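Local coordinates for protein succinylglutamate desuccinylase/aspartoacylase (Shewanella frigidimarina, PDB 3LWU) that is a zinc-binding protein of the succinylglutamate desuccinylase/aspartoacylase family that probably acts as a hydrolase on ester bonds, at residues Lys311-Pro316 and Ile355-Asp360; Asp209-Phe214 and Phe386-Ser391; Val118-Glu123 and His172-Asn177; Glu232-Pro237 and Val256-Leu261. All coordinates share one frame; numbering follows the deposited sequence. Where two conformers were deposited one is given.

Interaction 1. Residues Lys311-Pro316 and Ile355-Asp360; sequences KKFHAP and ISLPMD. With SO4 (sulfate ion), chain D.
Phe-313 and Leu-357 face each other with their CA atoms 9.2 Å apart. The touching parts of Lys-311-Pro-316 and Ile-355-Asp-360 run 138° apart, and no hydrogen bond joins the two segments. They belong to different sheets: strand 310-314 pairs with strand 377-382, and strand 352-356 edges a four-stranded antiparallel sheet. Side chains bridge the gap. The Phe-313 ring swings across to the other sheet because chi1 is -173°, which sets CG opposite the backbone N. CD2 of Leu-357 sits over one face of this ring, 4.0 Å from its centroid, in a CH-pi contact. The two side chains pass in opposite directions. CG2 of Ile-355 meets the ring obliquely, 3.7 Å from Phe-313 CZ. More loosely, CG of Pro-316 lies 4.3 Å from CD1 of Ile-355. On the other side of strand 310-314, His-314 NE2 donates to O2 of a sulfate ion at 2.8 Å, in the plane of its ring. Its ND1 is hydrogen-bonded to Phe-166 O of the second subunit. Replacing His-314 by alanine is likely to leave the sulfate without this N-H donor and Phe-166 O of the second subunit without its imidazole partner. The link between the two segments is purely apolar. The second subunit reaches both sides, since its Phe-166 ring meets Phe-313 edge-to-face. With both ring nitrogens engaged, His-314 may well be protonated.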
# COMPACT_ATOMS: atom_id res chain seq x y z
N LYS A 311 23.04 6.04 16.42
CA LYS A 311 21.86 6.83 16.82
C LYS A 311 20.98 7.16 15.66
O LYS A 311 21.46 7.48 14.56
CB LYS A 311 22.29 8.16 17.48
CG LYS A 311 22.99 8.03 18.86
CD LYS A 311 21.97 7.68 19.97
CE LYS A 311 22.38 8.25 21.32
NZ LYS A 311 23.43 7.38 21.95
N LYS A 312 19.67 7.15 15.91
CA LYS A 312 18.70 7.54 14.91
C LYS A 312 18.34 9.01 15.08
O LYS A 312 17.86 9.42 16.13
CB LYS A 312 17.43 6.74 15.08
CG LYS A 312 17.56 5.25 14.98
CD LYS A 312 16.16 4.55 15.00
CE LYS A 312 15.24 5.04 13.88
NZ LYS A 312 15.72 4.59 12.55
N PHE A 313 18.52 9.79 14.04
CA PHE A 313 18.08 11.19 14.06
C PHE A 313 16.72 11.31 13.37
O PHE A 313 16.62 11.03 12.16
CB PHE A 313 19.12 12.12 13.40
CG PHE A 313 18.79 13.59 13.55
CD1 PHE A 313 19.00 14.25 14.74
CD2 PHE A 313 18.25 14.31 12.50
CE1 PHE A 313 18.69 15.62 14.87
CE2 PHE A 313 17.94 15.68 12.63
CZ PHE A 313 18.14 16.32 13.81
N HIS A 314 15.71 11.74 14.12
CA HIS A 314 14.33 11.92 13.62
C HIS A 314 14.11 13.36 13.20
O HIS A 314 14.66 14.27 13.80
CB HIS A 314 13.31 11.54 14.69
CG HIS A 314 13.43 10.12 15.14
ND1 HIS A 314 14.16 9.76 16.25
CD2 HIS A 314 12.94 8.97 14.62
CE1 HIS A 314 14.09 8.45 16.41
NE2 HIS A 314 13.36 7.94 15.45
N ALA A 315 13.33 13.55 12.14
CA ALA A 315 13.00 14.88 11.68
C ALA A 315 12.43 15.71 12.82
O ALA A 315 11.44 15.32 13.43
CB ALA A 315 12.00 14.83 10.44
N PRO A 316 13.03 16.87 13.11
CA PRO A 316 12.48 17.70 14.20
C PRO A 316 11.21 18.43 13.75
O PRO A 316 10.45 18.88 14.57
CB PRO A 316 13.62 18.69 14.51
CG PRO A 316 14.28 18.84 13.14
CD PRO A 316 14.21 17.48 12.49
N ILE A 355 20.07 21.97 9.26
CA ILE A 355 20.03 21.25 10.52
C ILE A 355 21.39 20.58 10.70
O ILE A 355 21.83 19.86 9.80
CB ILE A 355 18.96 20.11 10.54
CG1 ILE A 355 17.55 20.65 10.33
CG2 ILE A 355 19.01 19.34 11.90
CD1 ILE A 355 17.10 21.61 11.42
N SER A 356 22.07 20.81 11.84
CA SER A 356 23.32 20.12 12.15
C SER A 356 23.24 19.37 13.47
O SER A 356 22.24 19.48 14.17
CB SER A 356 24.48 21.12 12.20
OG SER A 356 24.24 22.09 13.19
N LEU A 357 24.28 18.61 13.81
CA LEU A 357 24.32 17.83 15.05
C LEU A 357 25.33 18.43 16.00
O LEU A 357 26.30 19.05 15.56
CB LEU A 357 24.71 16.37 14.78
CG LEU A 357 23.70 15.64 13.90
CD1 LEU A 357 24.06 14.18 13.69
CD2 LEU A 357 22.26 15.78 14.48
N PRO A 358 25.12 18.24 17.32
CA PRO A 358 26.05 18.84 18.32
C PRO A 358 27.37 18.07 18.57
O PRO A 358 28.25 18.60 19.25
CB PRO A 358 25.21 18.90 19.60
CG PRO A 358 24.20 17.72 19.42
CD PRO A 358 23.88 17.73 17.93
N MSE A 359 27.51 16.86 18.05
CA MSE A 359 28.75 16.08 18.18
C MSE A 359 29.25 15.61 16.80
O MSE A 359 28.47 15.57 15.82
CB MSE A 359 28.51 14.88 19.11
CG MSE A 359 27.81 13.66 18.45
SE MSE A 359 25.93 13.96 18.01
CE MSE A 359 25.41 13.91 19.93
N ASP A 360 30.52 15.25 16.71
CA ASP A 360 31.04 14.64 15.50
C ASP A 360 30.41 13.28 15.28
O ASP A 360 30.14 12.55 16.23
CB ASP A 360 32.56 14.45 15.55
CG ASP A 360 33.32 15.74 15.69
OD1 ASP A 360 32.74 16.83 15.44
OD2 ASP A 360 34.49 15.66 16.09
S SO4 D . 12.37 4.48 16.89
O1 SO4 D . 13.45 3.48 16.77
O2 SO4 D . 12.39 5.37 15.72
O3 SO4 D . 11.07 3.79 17.00
O4 SO4 D . 12.61 5.25 18.12

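Interaction 2. Residues Asp209-Phe214 and Phe386-Ser391; sequences DAARFF and FPLQPS
Leu-388 and Ala-211 meet methyl to methyl. CD1 of Leu-388 is 3.4 Å from CB of Ala-211, closer than carbons usually pack. The leucine has CG anti to its carbonyl carbon (chi1 -85°), and its extended end brings CD1 onto the alanine. Both residues also touch Thr-219 of strand 218-222, so the pair packs on that strand. Beside this pair, Arg-212 and Gln-389 lie across each other. The contact uses the aliphatic part of the arginine: CD of Arg-212 is 3.4 Å from OE1 of Gln-389 and 3.9 Å from its CG. The guanidinium and amide planes are 70° apart, and no hydrogen bond forms between them. Arg-212 runs straight from CG to NE and then turns at chi4 (-75°). Its guanidinium lies with one face against its neighbour Phe-213, whose CE2 is 3.6 Å above the plane. Its NH1 points to Asp-209, but that bond is modelled very short and the aspartate has two conformers, so its detail is doubtful. Gln-389 is exposed and its first two torsions are off the staggered positions, so its pose may be only one of several. The segments link the loop between strands 196-204 and 218-222 to the C-terminal tail, whose backbone hydrogen bonds go to Arg-302 and Gly-304. They meet by van der Waals contact only: a tight methyl pair on buried Ala-211 and an arginine-glutamine crossing nearer solvent.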
# COMPACT_ATOMS: atom_id res chain seq x y z
N ASP A 209 37.35 -9.46 16.01
CA ASP A 209 38.51 -9.91 15.21
C ASP A 209 38.14 -10.19 13.76
O ASP A 209 38.92 -9.94 12.81
CB ASP A 209 39.05 -11.21 15.83
CG ASP A 209 40.19 -11.82 15.04
OD1 ASP A 209 41.33 -11.34 15.22
OD2 ASP A 209 39.96 -12.77 14.25
N ALA A 210 36.98 -10.78 13.57
CA ALA A 210 36.55 -11.13 12.23
C ALA A 210 36.29 -9.90 11.33
O ALA A 210 36.34 -10.02 10.09
CB ALA A 210 35.31 -12.00 12.29
N ALA A 211 35.97 -8.75 11.92
CA ALA A 211 35.56 -7.59 11.13
C ALA A 211 36.63 -7.15 10.14
O ALA A 211 36.30 -6.70 9.05
CB ALA A 211 35.13 -6.40 12.03
N ARG A 212 37.90 -7.34 10.47
CA ARG A 212 38.96 -6.87 9.57
C ARG A 212 39.11 -7.65 8.24
O ARG A 212 39.89 -7.24 7.34
CB ARG A 212 40.31 -6.77 10.33
CG ARG A 212 40.89 -8.07 10.82
CD ARG A 212 42.30 -7.90 11.39
NE ARG A 212 42.95 -9.21 11.53
CZ ARG A 212 42.66 -10.09 12.49
NH1 ARG A 212 41.75 -9.80 13.42
NH2 ARG A 212 43.27 -11.28 12.54
N PHE A 213 38.38 -8.76 8.09
CA PHE A 213 38.49 -9.59 6.89
C PHE A 213 37.51 -9.21 5.82
O PHE A 213 37.79 -9.36 4.63
CB PHE A 213 38.36 -11.07 7.26
CG PHE A 213 39.51 -11.57 8.08
CD1 PHE A 213 40.68 -11.98 7.47
CD2 PHE A 213 39.45 -11.57 9.46
CE1 PHE A 213 41.77 -12.41 8.20
CE2 PHE A 213 40.52 -12.01 10.21
CZ PHE A 213 41.68 -12.43 9.57
N PHE A 214 36.35 -8.69 6.23
CA PHE A 214 35.37 -8.22 5.30
C PHE A 214 35.83 -6.90 4.72
O PHE A 214 36.76 -6.28 5.27
CB PHE A 214 34.01 -8.09 5.96
CG PHE A 214 33.48 -9.39 6.49
CD1 PHE A 214 32.93 -10.31 5.64
CD2 PHE A 214 33.55 -9.70 7.84
CE1 PHE A 214 32.43 -11.53 6.13
CE2 PHE A 214 33.06 -10.91 8.33
CZ PHE A 214 32.49 -11.81 7.47
N PHE A 386 35.96 4.80 16.32
CA PHE A 386 37.39 4.54 16.47
C PHE A 386 37.89 3.56 15.41
O PHE A 386 37.11 2.76 14.89
CB PHE A 386 37.66 3.97 17.87
CG PHE A 386 36.73 2.85 18.27
CD1 PHE A 386 36.97 1.55 17.88
CD2 PHE A 386 35.62 3.11 19.06
CE1 PHE A 386 36.11 0.51 18.26
CE2 PHE A 386 34.76 2.08 19.46
CZ PHE A 386 35.01 0.78 19.04
N PRO A 387 39.20 3.60 15.08
CA PRO A 387 39.76 2.59 14.19
C PRO A 387 39.70 1.19 14.81
O PRO A 387 39.94 1.05 15.99
CB PRO A 387 41.22 3.04 14.01
CG PRO A 387 41.24 4.49 14.43
CD PRO A 387 40.23 4.56 15.54
N LEU A 388 39.33 0.19 14.02
CA LEU A 388 39.28 -1.20 14.47
C LEU A 388 40.68 -1.71 14.64
O LEU A 388 40.97 -2.49 15.56
CB LEU A 388 38.63 -2.12 13.41
CG LEU A 388 37.12 -2.30 13.31
CD1 LEU A 388 36.80 -3.43 12.31
CD2 LEU A 388 36.52 -2.58 14.68
N GLN A 389 41.55 -1.25 13.74
CA GLN A 389 42.84 -1.87 13.51
C GLN A 389 43.95 -0.81 13.51
O GLN A 389 44.77 -0.77 12.58
CB GLN A 389 42.79 -2.62 12.17
CG GLN A 389 42.77 -4.14 12.28
CD GLN A 389 44.13 -4.73 12.02
OE1 GLN A 389 44.38 -5.25 10.94
NE2 GLN A 389 45.03 -4.61 13.00
N PRO A 390 44.01 0.01 14.58
CA PRO A 390 44.80 1.25 14.55
C PRO A 390 46.21 1.00 14.05
O PRO A 390 46.86 0.07 14.54
CB PRO A 390 44.83 1.69 16.03
CG PRO A 390 43.74 0.91 16.70
CD PRO A 390 43.69 -0.39 15.96
N SER A 391 46.65 1.81 13.09
CA SER A 391 47.96 1.66 12.44
C SER A 391 48.49 2.99 11.90
O SER A 391 47.72 3.76 11.31
CB SER A 391 47.88 0.64 11.29
OG SER A 391 49.18 0.26 10.87
OXT SER A 391 49.67 3.32 12.03

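Interaction 3. Residues Val118-Glu123 and His172-Asn177; sequences VNWNRE and HRLAVN
Glu-123 lays its carboxylate over one face of the His-172 ring without a hydrogen bond to it. OE1 of Glu-123 is 3.2 Å from NE2 of His-172, but the angle is poor because the acid comes from above the ring. The carboxylate and ring planes are 32° apart. The Glu-123 chain folds at chi2 (-74°), which turns the acid back over the imidazole. Its OE2 takes a weak hydrogen bond with Ser-169 OG, and the same hydroxyl is hydrogen-bonded to His-172 N. The backbone of Glu-123 also takes part: its O is 3.1 Å from CD2 of His-172 and 3.3 Å from CB of Ala-175. Ala-175 is small, consistent with this close approach of the loop to helix 170-182. Further along, CE3 of Trp-120 is 4.4 Å from CD2 of Leu-174. With alanine in place of His-172, the Glu-123 carboxylate is likely to lose its ring partner, and a gap would probably open beside the helix. The loop itself is shaped by an Asx turn, in which Asn-119 OD1 accepts from Asn-121 N at 2.8 Å. Asn-119 OD1 is also hydrogen-bonded to NE2 of the zinc ligand His-63, and Asn-121 packs on His-63 and His-192. The helix therefore backs a second-shell loop of the metal site, whose ligands His-63, Glu-66 and His-192 form the two-histidine, one-glutamate zinc site characteristic of M14-type hydrolases.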
# COMPACT_ATOMS: atom_id res chain seq x y z
N VAL A 118 4.53 -6.63 10.78
CA VAL A 118 5.68 -7.23 11.48
C VAL A 118 6.89 -7.37 10.56
O VAL A 118 6.79 -7.90 9.44
CB VAL A 118 5.32 -8.52 12.22
CG1 VAL A 118 6.50 -9.04 12.98
CG2 VAL A 118 4.15 -8.24 13.21
N ASN A 119 8.01 -6.82 11.03
CA ASN A 119 9.29 -6.80 10.37
C ASN A 119 9.77 -8.25 10.18
O ASN A 119 9.84 -8.99 11.12
CB ASN A 119 10.27 -6.00 11.23
CG ASN A 119 11.65 -5.75 10.53
OD1 ASN A 119 12.20 -6.62 9.84
ND2 ASN A 119 12.19 -4.52 10.72
N TRP A 120 10.09 -8.63 8.94
CA TRP A 120 10.46 -9.99 8.67
C TRP A 120 11.71 -10.37 9.45
O TRP A 120 11.86 -11.50 9.86
CB TRP A 120 10.77 -10.19 7.20
CG TRP A 120 9.65 -9.91 6.21
CD1 TRP A 120 9.68 -9.01 5.18
CD2 TRP A 120 8.38 -10.57 6.13
NE1 TRP A 120 8.51 -9.07 4.46
CE2 TRP A 120 7.70 -10.02 5.02
CE3 TRP A 120 7.75 -11.56 6.88
CZ2 TRP A 120 6.43 -10.43 4.66
CZ3 TRP A 120 6.46 -11.97 6.51
CH2 TRP A 120 5.84 -11.41 5.39
N ASN A 121 12.61 -9.40 9.66
CA ASN A 121 13.83 -9.65 10.41
C ASN A 121 13.69 -9.59 11.92
O ASN A 121 14.72 -9.55 12.62
CB ASN A 121 14.95 -8.73 9.96
CG ASN A 121 16.34 -9.31 10.26
OD1 ASN A 121 16.56 -10.53 10.24
ND2 ASN A 121 17.26 -8.42 10.57
N ARG A 122 12.46 -9.59 12.43
CA ARG A 122 12.20 -9.61 13.88
C ARG A 122 11.40 -10.87 14.23
O ARG A 122 10.83 -10.95 15.28
CB ARG A 122 11.37 -8.39 14.32
CG ARG A 122 12.00 -6.98 14.13
CD ARG A 122 12.85 -6.44 15.31
NE ARG A 122 14.27 -6.74 15.06
CZ ARG A 122 15.10 -5.98 14.33
NH1 ARG A 122 14.72 -4.81 13.81
NH2 ARG A 122 16.35 -6.39 14.15
N GLU A 123 11.38 -11.84 13.34
CA GLU A 123 10.52 -12.99 13.43
C GLU A 123 11.27 -14.27 13.81
O GLU A 123 10.67 -15.33 13.84
CB GLU A 123 9.84 -13.21 12.06
CG GLU A 123 8.74 -12.18 11.68
CD GLU A 123 7.43 -12.38 12.47
OE1 GLU A 123 7.43 -12.21 13.69
OE2 GLU A 123 6.38 -12.69 11.89
N HIS A 172 6.77 -15.94 10.99
CA HIS A 172 7.46 -16.93 11.84
C HIS A 172 7.79 -18.22 11.04
O HIS A 172 8.84 -18.85 11.24
CB HIS A 172 6.64 -17.28 13.10
CG HIS A 172 6.71 -16.25 14.20
ND1 HIS A 172 5.64 -16.00 15.05
CD2 HIS A 172 7.72 -15.46 14.64
CE1 HIS A 172 5.99 -15.07 15.93
NE2 HIS A 172 7.25 -14.73 15.70
N ARG A 173 6.88 -18.64 10.17
CA ARG A 173 7.18 -19.84 9.38
C ARG A 173 8.37 -19.64 8.44
O ARG A 173 9.24 -20.50 8.35
CB ARG A 173 5.98 -20.29 8.56
CG ARG A 173 6.26 -21.45 7.63
CD ARG A 173 4.93 -21.87 6.97
NE ARG A 173 4.08 -22.57 7.93
CZ ARG A 173 4.24 -23.83 8.31
NH1 ARG A 173 5.20 -24.60 7.81
NH2 ARG A 173 3.42 -24.34 9.17
N LEU A 174 8.38 -18.52 7.74
CA LEU A 174 9.54 -18.14 6.94
C LEU A 174 10.84 -18.18 7.80
O LEU A 174 11.80 -18.87 7.46
CB LEU A 174 9.35 -16.74 6.34
CG LEU A 174 10.62 -16.13 5.70
CD1 LEU A 174 11.03 -16.89 4.46
CD2 LEU A 174 10.40 -14.69 5.42
N ALA A 175 10.81 -17.48 8.93
CA ALA A 175 12.00 -17.26 9.74
C ALA A 175 12.52 -18.59 10.27
O ALA A 175 13.71 -18.88 10.14
CB ALA A 175 11.71 -16.27 10.85
N VAL A 176 11.61 -19.43 10.77
CA VAL A 176 11.96 -20.73 11.28
C VAL A 176 12.62 -21.64 10.22
O VAL A 176 13.61 -22.32 10.52
CB VAL A 176 10.72 -21.41 11.92
CG1 VAL A 176 10.94 -22.89 12.11
CG2 VAL A 176 10.42 -20.76 13.24
N ASN A 177 12.08 -21.66 9.00
CA ASN A 177 12.65 -22.49 7.94
C ASN A 177 14.08 -22.05 7.60
O ASN A 177 14.97 -22.87 7.38
CB ASN A 177 11.79 -22.38 6.66
CG ASN A 177 10.65 -23.37 6.64
OD1 ASN A 177 9.47 -23.00 6.72
ND2 ASN A 177 10.99 -24.61 6.47

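Interaction 4. Residues Glu232-Pro237 and Val256-Leu261; sequences EATFCP and VSAFTL
Ala-258 presents its methyl to two side chains of helix 230-247, Thr-234 and Phe-235. The backbones come close here, with 6.0 Å between the CA atoms of Phe-235 and Ala-258. CG2 of Thr-234 makes the nearest approach, 3.6 Å from CB of Ala-258. Thr-234 CG2 is also 3.9 Å from CG1 of Val-256, and the threonine and valine side chains cross at about a right angle. CG2 of Thr-234 is anti to the backbone N, with OG1 beside that N (chi1 -76°). The methyl thus meets the strand, while OG1 is hydrogen-bonded within the helix to Met-230 O. Phe-235 meets the alanine with its edge: CD2 is 3.9 Å from Ala-258 CB, which lies in the ring plane. Its CG stands between the backbone N and the carbonyl carbon (chi1 67°), and the ring folds back along its own helix. One face rests on Glu-232, whose CA is 3.6 Å above the plane. On the other side of strand 257-263, Phe-259 packs edge-to-face on Phe-214 and on Tyr-284 of helix 271-287. The strand is therefore layered between two helices, as in the alpha/beta/alpha core of the M14-like catalytic domain. No hydrogen bond crosses from helix to strand. The contact rests on methyl groups and a ring edge, and its one polar side-chain atom, Thr-234 OG1, is satisfied by the helix backbone.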
# COMPACT_ATOMS: atom_id res chain seq x y z
N GLU A 232 21.41 -12.74 15.80
CA GLU A 232 21.17 -13.02 17.24
C GLU A 232 20.56 -14.39 17.50
O GLU A 232 20.96 -15.07 18.45
CB GLU A 232 20.23 -11.97 17.82
CG GLU A 232 20.75 -10.53 17.66
CD GLU A 232 19.66 -9.44 17.48
OE1 GLU A 232 18.44 -9.74 17.36
OE2 GLU A 232 20.08 -8.27 17.46
N ALA A 233 19.60 -14.80 16.68
CA ALA A 233 18.99 -16.13 16.81
C ALA A 233 20.04 -17.26 16.68
O ALA A 233 19.94 -18.31 17.30
CB ALA A 233 17.89 -16.31 15.78
N THR A 234 21.04 -17.00 15.86
CA THR A 234 22.11 -17.90 15.52
C THR A 234 23.20 -17.94 16.60
O THR A 234 23.59 -19.03 17.00
CB THR A 234 22.71 -17.49 14.17
OG1 THR A 234 21.82 -17.90 13.14
CG2 THR A 234 23.98 -18.12 13.92
N PHE A 235 23.67 -16.77 17.05
CA PHE A 235 24.81 -16.70 18.00
C PHE A 235 24.45 -16.71 19.47
O PHE A 235 25.23 -17.18 20.28
CB PHE A 235 25.79 -15.54 17.70
CG PHE A 235 25.24 -14.09 17.90
CD1 PHE A 235 25.11 -13.52 19.19
CD2 PHE A 235 25.01 -13.25 16.80
CE1 PHE A 235 24.69 -12.18 19.36
CE2 PHE A 235 24.57 -11.89 16.95
CZ PHE A 235 24.41 -11.37 18.23
N CYS A 236 23.28 -16.17 19.84
CA CYS A 236 22.95 -16.04 21.26
C CYS A 236 23.02 -17.34 22.03
O CYS A 236 23.65 -17.40 23.08
CB CYS A 236 21.60 -15.38 21.48
SG CYS A 236 21.66 -13.56 21.29
N PRO A 237 22.37 -18.40 21.52
CA PRO A 237 22.42 -19.65 22.30
C PRO A 237 23.83 -20.13 22.50
O PRO A 237 24.15 -20.65 23.60
CB PRO A 237 21.64 -20.64 21.43
CG PRO A 237 20.84 -19.80 20.49
CD PRO A 237 21.69 -18.60 20.24
N VAL A 256 30.25 -20.73 17.21
CA VAL A 256 29.58 -20.24 16.02
C VAL A 256 29.90 -18.76 15.85
O VAL A 256 30.12 -18.04 16.84
CB VAL A 256 28.06 -20.54 16.08
CG1 VAL A 256 27.28 -19.80 15.05
CG2 VAL A 256 27.83 -22.07 15.92
N SER A 257 29.99 -18.35 14.59
CA SER A 257 30.13 -16.95 14.21
C SER A 257 28.91 -16.56 13.38
O SER A 257 28.54 -17.30 12.48
CB SER A 257 31.40 -16.77 13.35
OG SER A 257 32.56 -16.87 14.17
N ALA A 258 28.32 -15.39 13.66
CA ALA A 258 27.22 -14.85 12.82
C ALA A 258 27.41 -13.36 12.60
O ALA A 258 27.82 -12.64 13.52
CB ALA A 258 25.88 -15.13 13.44
N PHE A 259 27.17 -12.91 11.38
CA PHE A 259 27.32 -11.49 10.98
C PHE A 259 26.18 -11.07 10.08
O PHE A 259 25.71 -11.87 9.26
CB PHE A 259 28.61 -11.28 10.17
CG PHE A 259 29.81 -11.91 10.76
CD1 PHE A 259 30.60 -11.22 11.67
CD2 PHE A 259 30.17 -13.19 10.41
CE1 PHE A 259 31.68 -11.80 12.23
CE2 PHE A 259 31.25 -13.77 10.97
CZ PHE A 259 32.02 -13.08 11.88
N THR A 260 25.72 -9.82 10.22
CA THR A 260 24.78 -9.20 9.27
C THR A 260 25.58 -8.16 8.49
O THR A 260 26.14 -7.21 9.07
CB THR A 260 23.59 -8.55 9.98
OG1 THR A 260 22.87 -9.55 10.74
CG2 THR A 260 22.60 -7.81 9.04
N LEU A 261 25.68 -8.37 7.18
CA LEU A 261 26.35 -7.43 6.29
C LEU A 261 25.32 -6.47 5.69
O LEU A 261 24.26 -6.89 5.27
CB LEU A 261 27.07 -8.17 5.17
CG LEU A 261 28.39 -8.85 5.54
CD1 LEU A 261 28.18 -9.86 6.64
CD2 LEU A 261 29.00 -9.49 4.28

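Interactions 3 and 4 are buried in the catalytic domain, while interactions 1 and 2 are only partly buried. Interactions 2 and 4 touch: CB of Ala-210 is 3.5 Å from CZ of Phe-259, so the loop of interaction 2 packs on the strand of interaction 4. Interaction 4 sets a helix on that strand with apolar groups alone. Interaction 3, its centre about 15 Å from that of interaction 4, joins a helix to a loop near the zinc and brings in charge. Interaction 1 lies well away from the zinc site, joins two sheets and borders a second subunit. Interaction 2 packs the C-terminal tail on a loop. No hydrogen bond crosses any of them.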